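Local coordinates for OBCA, Oxalate Biosynthetic Component A (PDB 4NNB), which is a bacterial oxalate biosynthetic component with a TIM-barrel-type domain that holds a magnesium ion and an oxaloacetate ion, at residues A[22-27]-A[152-158]. Sequence-based numbering, arbitrary orientation.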
# COMPACT_ATOMS: atom_id res chain seq x y z
N PRO A 22 0.77 -9.28 14.63
CA PRO A 22 2.06 -9.28 15.34
C PRO A 22 2.04 -10.09 16.63
O PRO A 22 3.09 -10.24 17.26
CB PRO A 22 2.27 -7.80 15.69
CG PRO A 22 0.89 -7.27 15.84
CD PRO A 22 0.07 -8.00 14.80
N PHE A 23 0.87 -10.58 17.03
CA PHE A 23 0.78 -11.40 18.22
C PHE A 23 0.85 -12.89 17.90
O PHE A 23 0.79 -13.72 18.80
CB PHE A 23 -0.50 -11.10 19.01
CG PHE A 23 -0.63 -9.65 19.39
CD1 PHE A 23 0.19 -9.10 20.37
CD2 PHE A 23 -1.57 -8.85 18.77
CE1 PHE A 23 0.05 -7.76 20.73
CE2 PHE A 23 -1.71 -7.51 19.12
CZ PHE A 23 -0.90 -6.97 20.09
N GLU A 24 0.98 -13.23 16.62
CA GLU A 24 1.12 -14.63 16.22
C GLU A 24 2.58 -14.99 16.08
O GLU A 24 3.42 -14.11 15.88
CB GLU A 24 0.37 -14.94 14.90
CG GLU A 24 -1.15 -15.11 15.09
CD GLU A 24 -1.85 -15.91 13.98
OE1 GLU A 24 -1.25 -16.16 12.90
OE2 GLU A 24 -3.02 -16.29 14.19
N ALA A 25 2.88 -16.28 16.19
CA ALA A 25 4.24 -16.77 16.03
C ALA A 25 4.82 -16.34 14.69
O ALA A 25 4.11 -16.26 13.69
CB ALA A 25 4.27 -18.28 16.14
N THR A 26 6.13 -16.07 14.67
CA THR A 26 6.78 -15.63 13.44
C THR A 26 7.86 -16.60 13.00
O THR A 26 8.52 -16.38 11.98
CB THR A 26 7.38 -14.22 13.60
OG1 THR A 26 8.31 -14.21 14.70
CG2 THR A 26 6.28 -13.20 13.86
N PHE A 27 8.02 -17.67 13.76
CA PHE A 27 9.00 -18.70 13.42
C PHE A 27 8.46 -20.07 13.83
O PHE A 27 7.94 -20.25 14.94
CB PHE A 27 10.34 -18.43 14.11
CG PHE A 27 11.37 -19.52 13.91
CD1 PHE A 27 11.97 -19.72 12.67
CD2 PHE A 27 11.76 -20.33 14.97
CE1 PHE A 27 12.92 -20.71 12.48
CE2 PHE A 27 12.71 -21.33 14.79
CZ PHE A 27 13.30 -21.52 13.55
N HIS A 152 3.79 -4.69 24.84
CA HIS A 152 2.86 -5.76 25.19
C HIS A 152 3.56 -6.86 25.99
O HIS A 152 4.79 -6.95 26.00
CB HIS A 152 2.22 -6.36 23.94
CG HIS A 152 1.69 -5.34 22.97
ND1 HIS A 152 0.45 -4.77 23.10
CD2 HIS A 152 2.24 -4.81 21.85
CE1 HIS A 152 0.25 -3.92 22.11
NE2 HIS A 152 1.32 -3.93 21.34
N GLU A 153 2.76 -7.69 26.64
CA GLU A 153 3.28 -8.77 27.47
C GLU A 153 3.86 -9.91 26.63
O GLU A 153 5.07 -10.14 26.65
CB GLU A 153 2.18 -9.31 28.39
CG GLU A 153 0.87 -8.51 28.33
CD GLU A 153 0.05 -8.80 27.08
OE1 GLU A 153 0.04 -9.97 26.63
OE2 GLU A 153 -0.58 -7.86 26.55
N ARG A 154 3.01 -10.59 25.87
CA ARG A 154 3.43 -11.72 25.04
C ARG A 154 3.99 -11.29 23.69
O ARG A 154 3.69 -10.21 23.19
CB ARG A 154 2.24 -12.66 24.81
CG ARG A 154 1.41 -12.94 26.05
CD ARG A 154 0.18 -13.78 25.70
NE ARG A 154 -0.64 -14.07 26.87
CZ ARG A 154 -0.51 -15.15 27.62
NH1 ARG A 154 0.41 -16.06 27.32
NH2 ARG A 154 -1.30 -15.33 28.67
N GLN A 155 4.81 -12.16 23.09
CA GLN A 155 5.34 -11.95 21.75
C GLN A 155 6.12 -13.18 21.30
O GLN A 155 6.60 -13.97 22.12
CB GLN A 155 6.28 -10.73 21.69
CG GLN A 155 7.65 -11.00 22.30
CD GLN A 155 8.44 -9.74 22.59
OE1 GLN A 155 8.75 -9.44 23.74
NE2 GLN A 155 8.78 -9.00 21.54
N HIS A 156 6.26 -13.32 19.99
CA HIS A 156 7.03 -14.39 19.41
C HIS A 156 7.67 -13.81 18.16
O HIS A 156 7.16 -13.99 17.05
CB HIS A 156 6.11 -15.56 19.06
CG HIS A 156 6.84 -16.83 18.75
ND1 HIS A 156 7.32 -17.13 17.50
CD2 HIS A 156 7.19 -17.87 19.55
CE1 HIS A 156 7.92 -18.31 17.53
NE2 HIS A 156 7.87 -18.77 18.77
N HIS A 157 8.78 -13.11 18.35
CA HIS A 157 9.38 -12.32 17.29
C HIS A 157 10.77 -12.82 16.89
O HIS A 157 11.67 -12.90 17.73
CB HIS A 157 9.42 -10.84 17.69
CG HIS A 157 8.06 -10.22 17.81
ND1 HIS A 157 7.82 -9.07 18.52
CD2 HIS A 157 6.86 -10.60 17.30
CE1 HIS A 157 6.54 -8.77 18.45
NE2 HIS A 157 5.93 -9.68 17.72
N TYR A 158 10.91 -13.13 15.60
CA TYR A 158 12.10 -13.80 15.07
C TYR A 158 12.88 -12.95 14.05
O TYR A 158 12.29 -12.30 13.19
CB TYR A 158 11.66 -15.13 14.44
CG TYR A 158 12.74 -15.90 13.69
CD1 TYR A 158 12.96 -15.69 12.33
CD2 TYR A 158 13.50 -16.87 14.33
CE1 TYR A 158 13.92 -16.40 11.65
CE2 TYR A 158 14.47 -17.58 13.66
CZ TYR A 158 14.68 -17.35 12.32
OH TYR A 158 15.64 -18.07 11.64
O HOH W 1 4.20 -12.40 18.27
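The hydroxyl of T26 is gripped twice by the strand edge: OG1 donates to H156 O at 2.6 Å and accepts a weak, bent bond from Y158 N at 3.0 Å. It reaches both because chi1 of 57° sets OG1 between the backbone N and the carbonyl carbon. T26 N donates to H156 ND1 (3.2 Å), approaching tilted from the imidazole plane, while the A25 methyl lies over a face of that ring in a CH-pi contact. P22 O takes a nearly straight bond from H157 NE2 at 2.9 Å, lying in the planes of both the ring and the carbonyl; ND1 of H157 is hydrogen-bonded to NE1 of W140, so both ring nitrogens are engaged. A water donates to P22 O and E24 O and accepts from H156 N, bridging the backbones. At one end F27 and Y158 form an offset stack, planes 4° apart and centroids 4.2 Å apart, beside V57; at the other, F23 turns its edge to the face of H152, F23 CE1 lying 3.7 Å from H152 CG. Side-chain and water-mediated bonds, with a ring pair at each end, thus dock the loop between strands 18-19 and 27-29 on strand 155-159 and the loop before it, an outer strand, within this chain, of a three-stranded antiparallel sheet.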